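PHD finger protein 3 (Homo sapiens, PDB 6IC9) reads the phosphorylated C-terminal domain of RNA polymerase II through its SPOC domain, the part in this chain, and regulates neuronal gene expression. Local coordinates at residues 12-17 and 28-33; 43-48 and 109-114; 121-126 and 144-149; 21-27 and 90-94. All coordinates share one frame; numbering follows the deposited sequence.

All four contacts lie within the SPOC domain. Contacts 1 and 4 share strand 25-35: contact 1 pairs it with strand 15-21 in a hairpin, and contact 4 packs its start against helix 85-101. Contact 3 is also a strand pair, but polar loops dominate its outer end. Contact 2 joins the region from helix 41-44 to strand 48-55 with the loop between strands 104-107 and 114-122, through water, methionine and one side-chain amide hydrogen bond. Contact 4 is the most apolar, without a direct hydrogen bond, and has the largest share of buried residues; contact 2 has the fewest. W15 NE1 to P46 O ties contact 1 to contact 2, and Y91 OH to L148 N ties contact 4 to contact 3.

Contact 1 of 4, residues 12-17 and 28-33; sequences NFIWKG and VTKAYP
F13 and K30 meet ring to chain. K30 runs extended over one face of the F13 ring, and its CE lies 3.8 Å from the centroid of that ring in a CH-pi contact. F13 also touches Y32, this time through its CB. That atom sits over a face of the Y32 ring, 3.8 Å from the centroid, so F13 gives its ring to one neighbour and its CB to the next. With chi1 at 62°, F13 CG is tucked between the backbone N and the carbonyl carbon, which carries the ring to the K30 side. On the other face of the hairpin, A31 CB packs 3.7 Å from I14 CD1. It also lies near the edge of the W15 indole, whose CZ3 touches T29 CG2 at 3.6 Å.

The backbone positions these groups. G17 and T29 form an antiparallel hydrogen-bonded pair, with G17 N to T29 O at 3.0 Å and T29 N to G17 O at 2.9 Å. K16 and K30 form the non-hydrogen-bonded pair next to it. Farther along, I14 N donates to A31 O at 2.8 Å.

Strands 15-21 and 25-35 make a beta hairpin within the mixed sheet. Strand 73-82 flanks strand 25-35 on its other side, where T81 O takes the T29 hydroxyl and F80 packs on W15. The indole NE1 of W15 bonds to P46 O, beyond helix 41-44.

Contact 2 of 4, residues 43-48 and 109-114; sequences EDLPDS and NNMKQV
N109 reaches S48 with its side-chain amide. ND2 donates to S48 O at 2.8 Å, and the N-H...O angle is 160°. The acceptor lies close to the amide plane. A chi1 of 67° places CG between the backbone N and carbonyl carbon of N109 and directs the amide to this strand start. OD1 of the same amide accepts from Q50 N, and ND2 also rests 3.6 Å from P46 CG. Replacing N109 with a leucine would probably leave S48 O and Q50 N without these amide partners and free the loop to shift from the strand.

M111 comes next. Its SD lies 3.7 Å from P46 N, and a bend at chi3 of 76° brings CE to E43 O. Its backbone N donates to a water that in turn donates to D44 O, so this link is indirect.

Q113 lays its CB against the D44 carboxylate, 3.7 Å from OD2. A second water joins D44 OD1 to Q113 N. OD2 is engaged by R154 in a salt bridge, which probably stabilises the negative charge. V114 closes the segment with CG1 at D44 O, 3.3 Å away.

M111 to V114 form a type I beta turn, closed by V114 N to M111 O. This turn leads into strand 114-122. The contact thus joins the end of helix 41-44 and its link to strand 48-55 with the loop between strands 104-107 and 114-122 of the SPOC domain.

Contact 3 of 4, residues 121-126 and 144-149; sequences PLGATD and RPNLLL
L122 and L147 form an antiparallel hydrogen-bonded pair, with L122 N to L147 O at 2.8 Å and nearly straight at 176°, and P121 faces L148 in the next, non-hydrogen-bonded pair. Beyond the strands, R144 reaches into the turn G123 to D126. Its NH2 donates to D126 O at 2.9 Å, in the guanidinium plane, and to G123 O at 3.1 Å, tilted from it. G123 O also takes the turn bond from D126 N. L122 CD2 lies under one guanidinium face, 3.6 Å from NE, with A124 O over the opposite face. A bend in the R144 chain at chi3 (-146°) helps bring the guanidinium over L122 CD2 and into the turn. A leucine in place of R144 would probably leave D126 O without this donor and the turn less firmly held.

N146 grips the same turn from another side: its OD1 accepts from A124 N at 2.8 Å, in the carbonyl plane. A water accepts from R144 NE and donates to L122 O and P145 O.

Two side chains and a water thus satisfy backbone groups where the strand pairing ends. The carbonyls gathered round the guanidinium would probably stabilise its positive charge.

Contact 4 of 4, residues 21-27 and 90-94; sequences MPSVAKF and SYTLL
The F27 ring lies against the backbone of a helix. Y91 CA sits over one ring face, 3.9 Å from the centroid and 16° off the ring normal, in a CH-pi contact. The Y91 ring itself meets F27 obliquely, with CD2 3.6 Å from F27 CE2 and the two planes at 56°. L94 comes to the edge of the F27 ring, where CD2 touches CE1 at 3.6 Å. F27 CG stands close to both its backbone N and its carbonyl carbon (chi1 53°), and this turns the ring against the helix.

L94 is the main apolar partner on the helix. Its other methyl, CD1, reaches M21 SD at 3.5 Å and V24 CG1 at 3.8 Å. A25 CB fits between S90 and L94, 3.4 Å from S90 O. No direct hydrogen bond joins the segments; instead a water accepts from K26 N and bonds to S90 OG at 2.8 Å.

V24 and A25 share M21 as their partner across the strands, a classic beta bulge, and M21 O accepts from both V24 N and A25 N. The bulge sits where strand 15-21 turns into strand 25-35. M21 and P22 also pack on the bound peptide.

Helix 85-101 thus packs across the end of this hairpin. L148 of strand 147-155 touches both F27 and L94. Y91 OH bonds to F80 O of strand 73-82 and to L148 N of strand 147-155.

Contact 1 of 4, residues 12-17 and 28-33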
loop_
_atom_site.group_PDB
_atom_site.type_symbol
_atom_site.label_atom_id
_atom_site.label_comp_id
_atom_site.label_asym_id
_atom_site.label_seq_id
_atom_site.Cartn_x
_atom_site.Cartn_y
_atom_site.Cartn_z
ATOM N N ASN A 12 18.510 0.358 3.028
ATOM C CA ASN A 12 17.552 0.828 4.016
ATOM C C ASN A 12 16.099 0.560 3.567
ATOM O O ASN A 12 15.171 1.258 3.986
ATOM C CB ASN A 12 17.765 2.326 4.320
ATOM C CG ASN A 12 17.695 3.223 3.071
ATOM O OD1 ASN A 12 16.751 4.006 2.916
ATOM N ND2 ASN A 12 18.712 3.140 2.201
ATOM N N PHE A 13 15.903 -0.458 2.730
ATOM C CA PHE A 13 14.554 -0.975 2.527
ATOM C C PHE A 13 14.122 -1.779 3.745
ATOM O O PHE A 13 14.932 -2.461 4.389
ATOM C CB PHE A 13 14.462 -1.840 1.251
ATOM C CG PHE A 13 15.341 -3.098 1.244
ATOM C CD1 PHE A 13 14.887 -4.284 1.765
ATOM C CD2 PHE A 13 16.590 -3.080 0.639
ATOM C CE1 PHE A 13 15.680 -5.433 1.742
ATOM C CE2 PHE A 13 17.401 -4.208 0.606
ATOM C CZ PHE A 13 16.938 -5.398 1.156
ATOM N N ILE A 14 12.825 -1.715 4.062
ATOM C CA ILE A 14 12.321 -2.424 5.235
ATOM C C ILE A 14 11.701 -3.796 4.924
ATOM O O ILE A 14 11.390 -4.549 5.867
ATOM C CB ILE A 14 11.321 -1.536 6.007
ATOM C CG1 ILE A 14 10.191 -1.092 5.092
ATOM C CG2 ILE A 14 12.006 -0.259 6.397
ATOM C CD1 ILE A 14 9.069 -2.099 4.961
ATOM N N TRP A 15 11.505 -4.145 3.656
ATOM C CA TRP A 15 10.951 -5.454 3.296
ATOM C C TRP A 15 11.208 -5.686 1.816
ATOM O O TRP A 15 11.220 -4.732 1.039
ATOM C CB TRP A 15 9.444 -5.512 3.578
ATOM C CG TRP A 15 8.678 -6.687 3.012
ATOM C CD1 TRP A 15 8.444 -7.899 3.622
ATOM C CD2 TRP A 15 8.016 -6.752 1.725
ATOM N NE1 TRP A 15 7.676 -8.686 2.808
ATOM C CE2 TRP A 15 7.369 -8.003 1.658
ATOM C CE3 TRP A 15 7.850 -5.839 0.670
ATOM C CZ2 TRP A 15 6.627 -8.410 0.541
ATOM C CZ3 TRP A 15 7.087 -6.250 -0.472
ATOM C CH2 TRP A 15 6.502 -7.530 -0.517
ATOM N N LYS A 16 11.458 -6.943 1.445
ATOM C CA LYS A 16 11.637 -7.322 0.038
ATOM C C LYS A 16 10.798 -8.556 -0.186
ATOM O O LYS A 16 10.876 -9.518 0.591
ATOM C CB LYS A 16 13.110 -7.633 -0.329
ATOM C CG LYS A 16 13.335 -7.981 -1.803
ATOM C CD LYS A 16 14.763 -8.574 -1.935
ATOM C CE LYS A 16 15.081 -9.064 -3.310
ATOM N NZ LYS A 16 16.392 -9.839 -3.326
ATOM N N GLY A 17 9.937 -8.521 -1.180
ATOM C CA GLY A 17 9.051 -9.652 -1.359
ATOM C C GLY A 17 8.251 -9.449 -2.621
ATOM O O GLY A 17 8.529 -8.535 -3.390
ATOM N N VAL A 28 8.798 -8.785 -7.887
ATOM C CA VAL A 28 9.601 -8.578 -6.681
ATOM C C VAL A 28 9.784 -7.087 -6.484
ATOM O O VAL A 28 10.063 -6.344 -7.428
ATOM C CB VAL A 28 10.972 -9.257 -6.771
ATOM C CG1 VAL A 28 11.729 -9.108 -5.430
ATOM C CG2 VAL A 28 10.772 -10.710 -7.147
ATOM N N THR A 29 9.635 -6.659 -5.246
ATOM C CA THR A 29 9.668 -5.241 -4.938
ATOM C C THR A 29 10.347 -5.064 -3.584
ATOM O O THR A 29 10.294 -5.941 -2.736
ATOM C CB THR A 29 8.234 -4.665 -4.957
ATOM O OG1 THR A 29 8.275 -3.280 -4.621
ATOM C CG2 THR A 29 7.381 -5.360 -3.903
ATOM N N LYS A 30 10.935 -3.885 -3.360
ATOM C CA LYS A 30 11.416 -3.502 -2.049
ATOM C C LYS A 30 10.518 -2.373 -1.555
ATOM O O LYS A 30 10.103 -1.536 -2.361
ATOM C CB LYS A 30 12.863 -3.015 -2.124
ATOM C CG LYS A 30 13.905 -4.188 -2.216
ATOM C CD LYS A 30 15.280 -3.613 -2.630
ATOM C CE LYS A 30 16.379 -4.718 -2.592
ATOM N NZ LYS A 30 17.689 -4.200 -3.169
ATOM N N ALA A 31 10.205 -2.383 -0.265
ATOM C CA ALA A 31 9.418 -1.298 0.374
ATOM C C ALA A 31 10.341 -0.388 1.171
ATOM O O ALA A 31 11.209 -0.873 1.905
ATOM C CB ALA A 31 8.368 -1.881 1.327
ATOM N N TYR A 32 10.138 0.928 1.046
ATOM C CA TYR A 32 10.861 1.959 1.768
ATOM C C TYR A 32 9.874 2.776 2.576
ATOM O O TYR A 32 8.763 3.049 2.103
ATOM C CB TYR A 32 11.595 2.912 0.824
ATOM C CG TYR A 32 12.683 2.146 0.053
ATOM C CD1 TYR A 32 12.384 1.471 -1.109
ATOM C CD2 TYR A 32 13.994 2.050 0.563
ATOM C CE1 TYR A 32 13.379 0.733 -1.791
ATOM C CE2 TYR A 32 14.972 1.322 -0.100
ATOM C CZ TYR A 32 14.662 0.683 -1.269
ATOM O OH TYR A 32 15.636 -0.035 -1.913
ATOM N N PRO A 33 10.285 3.254 3.743
ATOM C CA PRO A 33 9.367 4.062 4.572
ATOM C C PRO A 33 9.043 5.395 3.947
ATOM O O PRO A 33 9.864 6.029 3.272
ATOM C CB PRO A 33 10.135 4.244 5.896
ATOM C CG PRO A 33 11.498 3.842 5.623
ATOM C CD PRO A 33 11.480 2.845 4.502
#

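Contact 2 of 4, residues 43-48 and 109-114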
loop_
_atom_site.group_PDB
_atom_site.type_symbol
_atom_site.label_atom_id
_atom_site.label_comp_id
_atom_site.label_asym_id
_atom_site.label_seq_id
_atom_site.Cartn_x
_atom_site.Cartn_y
_atom_site.Cartn_z
ATOM N N GLU A 43 8.867 -8.262 9.710
ATOM C CA GLU A 43 8.224 -9.446 10.286
ATOM C C GLU A 43 6.733 -9.484 10.039
ATOM O O GLU A 43 6.122 -10.550 10.133
ATOM C CB GLU A 43 8.457 -9.486 11.813
ATOM C CG GLU A 43 9.876 -9.181 12.180
ATOM C CD GLU A 43 10.036 -8.663 13.603
ATOM O OE1 GLU A 43 9.175 -8.934 14.474
ATOM O OE2 GLU A 43 11.039 -7.968 13.828
ATOM N N ASP A 44 6.133 -8.353 9.730
ATOM C CA ASP A 44 4.687 -8.249 9.644
ATOM C C ASP A 44 4.150 -8.379 8.221
ATOM O O ASP A 44 2.930 -8.398 8.044
ATOM C CB ASP A 44 4.247 -6.881 10.194
ATOM C CG ASP A 44 4.297 -6.802 11.722
ATOM O OD1 ASP A 44 4.504 -7.855 12.368
ATOM O OD2 ASP A 44 4.115 -5.673 12.255
ATOM N N LEU A 45 5.024 -8.389 7.203
ATOM C CA LEU A 45 4.561 -8.545 5.825
ATOM C C LEU A 45 4.911 -9.942 5.338
ATOM O O LEU A 45 6.016 -10.435 5.633
ATOM C CB LEU A 45 5.202 -7.501 4.904
ATOM C CG LEU A 45 4.715 -6.071 5.202
ATOM C CD1 LEU A 45 5.601 -5.099 4.518
ATOM C CD2 LEU A 45 3.217 -5.843 4.812
ATOM N N PRO A 46 3.984 -10.616 4.656
ATOM C CA PRO A 46 4.277 -11.956 4.115
ATOM C C PRO A 46 5.341 -11.882 3.022
ATOM O O PRO A 46 5.710 -10.802 2.538
ATOM C CB PRO A 46 2.931 -12.423 3.559
ATOM C CG PRO A 46 2.258 -11.082 3.107
ATOM C CD PRO A 46 2.714 -10.047 4.150
ATOM N N ASP A 47 5.846 -13.078 2.624
ATOM C CA ASP A 47 6.768 -13.157 1.484
ATOM C C ASP A 47 6.142 -12.608 0.197
ATOM O O ASP A 47 6.847 -12.111 -0.681
ATOM C CB ASP A 47 7.174 -14.642 1.224
ATOM C CG ASP A 47 8.181 -15.178 2.226
ATOM O OD1 ASP A 47 8.638 -14.437 3.103
ATOM O OD2 ASP A 47 8.526 -16.382 2.109
ATOM N N SER A 48 4.855 -12.834 0.004
ATOM C CA SER A 48 4.138 -12.431 -1.193
ATOM C C SER A 48 2.841 -11.809 -0.729
ATOM O O SER A 48 2.047 -12.480 -0.074
ATOM C CB SER A 48 3.850 -13.613 -2.119
ATOM O OG SER A 48 3.071 -13.152 -3.206
ATOM N N ASN A 109 -4.061 -11.458 2.312
ATOM C CA ASN A 109 -3.361 -12.468 3.125
ATOM C C ASN A 109 -2.547 -11.796 4.216
ATOM O O ASN A 109 -1.367 -12.090 4.431
ATOM C CB ASN A 109 -2.458 -13.380 2.269
ATOM C CG ASN A 109 -1.265 -12.624 1.660
ATOM O OD1 ASN A 109 -1.380 -11.420 1.347
ATOM N ND2 ASN A 109 -0.120 -13.325 1.496
ATOM N N ASN A 110 -3.180 -10.877 4.943
ATOM C CA ASN A 110 -2.450 -10.094 5.935
ATOM C C ASN A 110 -1.929 -10.969 7.072
ATOM O O ASN A 110 -2.548 -11.957 7.470
ATOM C CB ASN A 110 -3.360 -9.000 6.521
ATOM C CG ASN A 110 -3.768 -7.978 5.464
ATOM O OD1 ASN A 110 -2.995 -7.754 4.523
ATOM N ND2 ASN A 110 -4.982 -7.383 5.585
ATOM N N MET A 111 -0.819 -10.549 7.646
ATOM C CA MET A 111 -0.400 -11.257 8.839
ATOM C C MET A 111 -1.108 -10.692 10.061
ATOM O O MET A 111 -1.811 -9.666 10.004
ATOM C CB MET A 111 1.120 -11.215 8.970
ATOM C CG MET A 111 1.710 -12.378 8.120
ATOM S SD MET A 111 3.460 -12.320 7.869
ATOM C CE MET A 111 4.085 -12.872 9.473
ATOM N N LYS A 112 -0.892 -11.385 11.183
ATOM C CA LYS A 112 -1.666 -11.155 12.398
ATOM C C LYS A 112 -1.656 -9.687 12.815
ATOM O O LYS A 112 -2.684 -9.149 13.234
ATOM C CB LYS A 112 -1.097 -12.059 13.503
ATOM C CG LYS A 112 -1.771 -11.968 14.857
ATOM C CD LYS A 112 -0.945 -12.698 15.935
ATOM C CE LYS A 112 -1.636 -12.653 17.302
ATOM N NZ LYS A 112 -1.878 -11.251 17.799
ATOM N N GLN A 113 -0.521 -9.011 12.683
ATOM C CA GLN A 113 -0.438 -7.661 13.203
ATOM C C GLN A 113 -0.982 -6.616 12.244
ATOM O O GLN A 113 -1.105 -5.456 12.647
ATOM C CB GLN A 113 1.008 -7.283 13.544
ATOM C CG GLN A 113 1.552 -7.910 14.831
ATOM C CD GLN A 113 0.686 -7.594 16.037
ATOM O OE1 GLN A 113 0.003 -8.472 16.557
ATOM N NE2 GLN A 113 0.713 -6.334 16.490
ATOM N N VAL A 114 -1.266 -6.955 10.983
ATOM C CA VAL A 114 -1.800 -5.948 10.082
ATOM C C VAL A 114 -3.286 -6.210 9.854
ATOM O O VAL A 114 -3.701 -7.273 9.365
ATOM C CB VAL A 114 -0.994 -5.780 8.775
ATOM C CG1 VAL A 114 0.306 -6.464 8.776
ATOM C CG2 VAL A 114 -1.799 -5.914 7.519
HETATM O O HOH W 1 0.589 -8.617 6.467
HETATM O O HOH W 2 2.122 -9.990 12.391
#

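Contact 3 of 4, residues 121-126 and 144-149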
loop_
_atom_site.group_PDB
_atom_site.type_symbol
_atom_site.label_atom_id
_atom_site.label_comp_id
_atom_site.label_asym_id
_atom_site.label_seq_id
_atom_site.Cartn_x
_atom_site.Cartn_y
_atom_site.Cartn_z
ATOM N N PRO A 121 -2.070 3.721 -6.208
ATOM C CA PRO A 121 -1.264 4.284 -7.297
ATOM C C PRO A 121 -1.146 5.795 -7.114
ATOM O O PRO A 121 -2.150 6.491 -6.938
ATOM C CB PRO A 121 -2.068 3.926 -8.545
ATOM C CG PRO A 121 -3.494 3.894 -8.073
ATOM C CD PRO A 121 -3.436 3.359 -6.650
ATOM N N LEU A 122 0.074 6.297 -7.093
ATOM C CA LEU A 122 0.291 7.755 -7.025
ATOM C C LEU A 122 1.014 8.183 -8.287
ATOM O O LEU A 122 2.196 7.864 -8.460
ATOM C CB LEU A 122 1.093 8.132 -5.800
ATOM C CG LEU A 122 1.372 9.643 -5.698
ATOM C CD1 LEU A 122 0.061 10.300 -5.246
ATOM C CD2 LEU A 122 2.483 9.874 -4.700
ATOM N N GLY A 123 0.295 8.860 -9.185
ATOM C CA GLY A 123 0.919 9.361 -10.402
ATOM C C GLY A 123 2.004 10.389 -10.120
ATOM O O GLY A 123 1.968 11.099 -9.111
ATOM N N ALA A 124 3.012 10.411 -10.998
ATOM C CA ALA A 124 4.165 11.305 -10.822
ATOM C C ALA A 124 3.732 12.776 -10.681
ATOM O O ALA A 124 4.330 13.527 -9.911
ATOM C CB ALA A 124 5.135 11.145 -12.003
ATOM N N THR A 125 2.700 13.194 -11.419
ATOM C CA THR A 125 2.166 14.550 -11.320
ATOM C C THR A 125 0.908 14.610 -10.460
ATOM O O THR A 125 0.143 15.576 -10.556
ATOM C CB THR A 125 1.872 15.126 -12.712
ATOM O OG1 THR A 125 0.841 14.363 -13.356
ATOM C CG2 THR A 125 3.100 15.042 -13.584
ATOM N N ASP A 126 0.674 13.595 -9.630
ATOM C CA ASP A 126 -0.479 13.590 -8.745
ATOM C C ASP A 126 -0.161 14.336 -7.471
ATOM O O ASP A 126 0.982 14.350 -6.990
ATOM C CB ASP A 126 -0.908 12.166 -8.357
ATOM C CG ASP A 126 -1.736 11.471 -9.419
ATOM O OD1 ASP A 126 -1.971 12.065 -10.503
ATOM O OD2 ASP A 126 -2.136 10.299 -9.163
ATOM N N ARG A 144 9.371 12.505 -9.093
ATOM C CA ARG A 144 9.337 11.077 -8.789
ATOM C C ARG A 144 8.661 10.352 -9.933
ATOM O O ARG A 144 7.945 10.972 -10.723
ATOM C CB ARG A 144 8.604 10.797 -7.460
ATOM C CG ARG A 144 7.385 11.599 -7.301
ATOM C CD ARG A 144 6.612 11.221 -6.030
ATOM N NE ARG A 144 5.249 11.421 -6.452
ATOM C CZ ARG A 144 4.600 12.533 -6.297
ATOM N NH1 ARG A 144 5.197 13.482 -5.648
ATOM N NH2 ARG A 144 3.374 12.662 -6.772
ATOM N N PRO A 145 8.878 9.043 -10.063
ATOM C CA PRO A 145 8.156 8.281 -11.080
ATOM C C PRO A 145 6.741 8.023 -10.575
ATOM O O PRO A 145 6.431 8.286 -9.423
ATOM C CB PRO A 145 8.956 6.986 -11.194
ATOM C CG PRO A 145 9.525 6.781 -9.824
ATOM C CD PRO A 145 9.798 8.209 -9.283
ATOM N N ASN A 146 5.898 7.505 -11.453
ATOM C CA ASN A 146 4.662 6.871 -10.979
ATOM C C ASN A 146 5.034 5.835 -9.928
ATOM O O ASN A 146 5.999 5.063 -10.101
ATOM C CB ASN A 146 3.906 6.196 -12.138
ATOM C CG ASN A 146 3.334 7.172 -13.137
ATOM O OD1 ASN A 146 3.031 8.318 -12.813
ATOM N ND2 ASN A 146 3.165 6.708 -14.392
ATOM N N LEU A 147 4.229 5.741 -8.859
ATOM C CA LEU A 147 4.598 4.931 -7.705
ATOM C C LEU A 147 3.397 4.137 -7.227
ATOM O O LEU A 147 2.250 4.606 -7.298
ATOM C CB LEU A 147 5.029 5.806 -6.493
ATOM C CG LEU A 147 6.412 6.437 -6.599
ATOM C CD1 LEU A 147 6.595 7.326 -5.384
ATOM C CD2 LEU A 147 7.448 5.262 -6.635
ATOM N N LEU A 148 3.689 2.976 -6.645
ATOM C CA LEU A 148 2.729 2.206 -5.848
ATOM C C LEU A 148 3.105 2.442 -4.402
ATOM O O LEU A 148 4.264 2.202 -4.012
ATOM C CB LEU A 148 2.831 0.693 -6.168
ATOM C CG LEU A 148 2.282 0.320 -7.555
ATOM C CD1 LEU A 148 2.625 -1.152 -7.840
ATOM C CD2 LEU A 148 0.743 0.510 -7.652
ATOM N N LEU A 149 2.153 2.965 -3.610
ATOM C CA LEU A 149 2.297 3.096 -2.175
ATOM C C LEU A 149 1.541 1.977 -1.480
ATOM O O LEU A 149 0.529 1.503 -1.982
ATOM C CB LEU A 149 1.676 4.461 -1.779
ATOM C CG LEU A 149 2.537 5.730 -1.649
ATOM C CD1 LEU A 149 3.606 5.922 -2.693
ATOM C CD2 LEU A 149 1.630 7.003 -1.467
HETATM O O HOH W 3 4.425 9.227 -7.800
HETATM O O HOH W 4 7.130 14.128 -10.251
#

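Contact 4 of 4, residues 21-27 and 90-94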
loop_
_atom_site.group_PDB
_atom_site.type_symbol
_atom_site.label_atom_id
_atom_site.label_comp_id
_atom_site.label_asym_id
_atom_site.label_seq_id
_atom_site.Cartn_x
_atom_site.Cartn_y
_atom_site.Cartn_z
ATOM N N MET A 21 -0.880 -10.081 -7.958
ATOM C CA MET A 21 -2.294 -9.890 -8.272
ATOM C C MET A 21 -2.647 -10.870 -9.374
ATOM O O MET A 21 -2.293 -10.647 -10.539
ATOM C CB MET A 21 -2.617 -8.452 -8.722
ATOM C CG MET A 21 -4.125 -8.245 -8.877
ATOM S SD MET A 21 -4.621 -6.569 -9.215
ATOM C CE MET A 21 -6.411 -6.656 -9.236
ATOM N N PRO A 22 -3.318 -11.968 -9.052
ATOM C CA PRO A 22 -3.588 -13.007 -10.054
ATOM C C PRO A 22 -4.288 -12.460 -11.282
ATOM O O PRO A 22 -5.252 -11.682 -11.182
ATOM C CB PRO A 22 -4.464 -14.013 -9.287
ATOM C CG PRO A 22 -3.964 -13.881 -7.833
ATOM C CD PRO A 22 -3.663 -12.380 -7.678
ATOM N N SER A 23 -3.753 -12.845 -12.436
ATOM C CA SER A 23 -4.164 -12.451 -13.783
ATOM C C SER A 23 -3.785 -11.011 -14.112
ATOM O O SER A 23 -4.235 -10.477 -15.125
ATOM C CB SER A 23 -5.668 -12.652 -14.016
ATOM O OG SER A 23 -6.417 -11.556 -13.499
ATOM N N VAL A 24 -2.967 -10.356 -13.295
ATOM C CA VAL A 24 -2.637 -8.975 -13.603
ATOM C C VAL A 24 -1.129 -8.856 -13.598
ATOM O O VAL A 24 -0.532 -8.493 -14.610
ATOM C CB VAL A 24 -3.306 -7.990 -12.616
ATOM C CG1 VAL A 24 -2.810 -6.542 -12.903
ATOM C CG2 VAL A 24 -4.838 -8.031 -12.712
ATOM N N ALA A 25 -0.480 -9.156 -12.472
ATOM C CA ALA A 25 0.937 -8.834 -12.379
ATOM C C ALA A 25 1.500 -9.540 -11.163
ATOM O O ALA A 25 0.791 -9.708 -10.162
ATOM C CB ALA A 25 1.146 -7.305 -12.245
ATOM N N LYS A 26 2.756 -9.962 -11.256
ATOM C CA LYS A 26 3.471 -10.504 -10.103
ATOM C C LYS A 26 4.917 -10.061 -10.207
ATOM O O LYS A 26 5.537 -10.254 -11.254
ATOM C CB LYS A 26 3.358 -12.043 -10.029
ATOM C CG LYS A 26 4.364 -12.714 -9.153
ATOM C CD LYS A 26 4.191 -14.255 -9.192
ATOM C CE LYS A 26 5.400 -14.959 -8.545
ATOM N NZ LYS A 26 5.273 -16.455 -8.755
ATOM N N PHE A 27 5.470 -9.480 -9.137
ATOM C CA PHE A 27 6.841 -8.995 -9.263
ATOM C C PHE A 27 7.471 -8.893 -7.890
ATOM O O PHE A 27 6.775 -8.873 -6.872
ATOM C CB PHE A 27 6.879 -7.649 -9.986
ATOM C CG PHE A 27 5.969 -6.603 -9.370
ATOM C CD1 PHE A 27 4.611 -6.533 -9.738
ATOM C CD2 PHE A 27 6.439 -5.775 -8.384
ATOM C CE1 PHE A 27 3.744 -5.558 -9.160
ATOM C CE2 PHE A 27 5.551 -4.784 -7.794
ATOM C CZ PHE A 27 4.217 -4.744 -8.189
ATOM N N SER A 90 6.056 -5.413 -14.838
ATOM C CA SER A 90 4.858 -5.839 -14.130
ATOM C C SER A 90 4.396 -4.809 -13.090
ATOM O O SER A 90 3.201 -4.705 -12.823
ATOM C CB SER A 90 5.129 -7.172 -13.438
ATOM O OG SER A 90 5.355 -8.173 -14.416
ATOM N N TYR A 91 5.337 -4.122 -12.448
ATOM C CA TYR A 91 4.988 -3.011 -11.553
ATOM C C TYR A 91 4.128 -1.993 -12.278
ATOM O O TYR A 91 3.093 -1.544 -11.757
ATOM C CB TYR A 91 6.299 -2.382 -11.072
ATOM C CG TYR A 91 6.208 -1.254 -10.062
ATOM C CD1 TYR A 91 5.831 0.032 -10.461
ATOM C CD2 TYR A 91 6.636 -1.467 -8.752
ATOM C CE1 TYR A 91 5.804 1.076 -9.546
ATOM C CE2 TYR A 91 6.616 -0.437 -7.807
ATOM C CZ TYR A 91 6.220 0.810 -8.224
ATOM O OH TYR A 91 6.220 1.826 -7.308
ATOM N N THR A 92 4.584 -1.586 -13.472
ATOM C CA THR A 92 3.850 -0.660 -14.335
ATOM C C THR A 92 2.462 -1.181 -14.713
ATOM O O THR A 92 1.495 -0.404 -14.741
ATOM C CB THR A 92 4.694 -0.357 -15.563
ATOM O OG1 THR A 92 5.881 0.308 -15.116
ATOM C CG2 THR A 92 3.957 0.543 -16.560
ATOM N N LEU A 93 2.337 -2.478 -15.051
ATOM C CA LEU A 93 1.002 -3.022 -15.335
ATOM C C LEU A 93 0.074 -2.862 -14.142
ATOM O O LEU A 93 -1.106 -2.516 -14.299
ATOM C CB LEU A 93 1.077 -4.512 -15.680
ATOM C CG LEU A 93 1.617 -4.816 -17.067
ATOM C CD1 LEU A 93 2.005 -6.305 -17.146
ATOM C CD2 LEU A 93 0.534 -4.467 -18.076
ATOM N N LEU A 94 0.586 -3.144 -12.944
ATOM C CA LEU A 94 -0.238 -3.040 -11.753
ATOM C C LEU A 94 -0.585 -1.599 -11.436
ATOM O O LEU A 94 -1.746 -1.297 -11.125
ATOM C CB LEU A 94 0.487 -3.686 -10.558
ATOM C CG LEU A 94 -0.442 -3.932 -9.343
ATOM C CD1 LEU A 94 -1.602 -4.803 -9.705
ATOM C CD2 LEU A 94 0.387 -4.592 -8.227
HETATM O O HOH W 5 3.636 -10.332 -14.070
#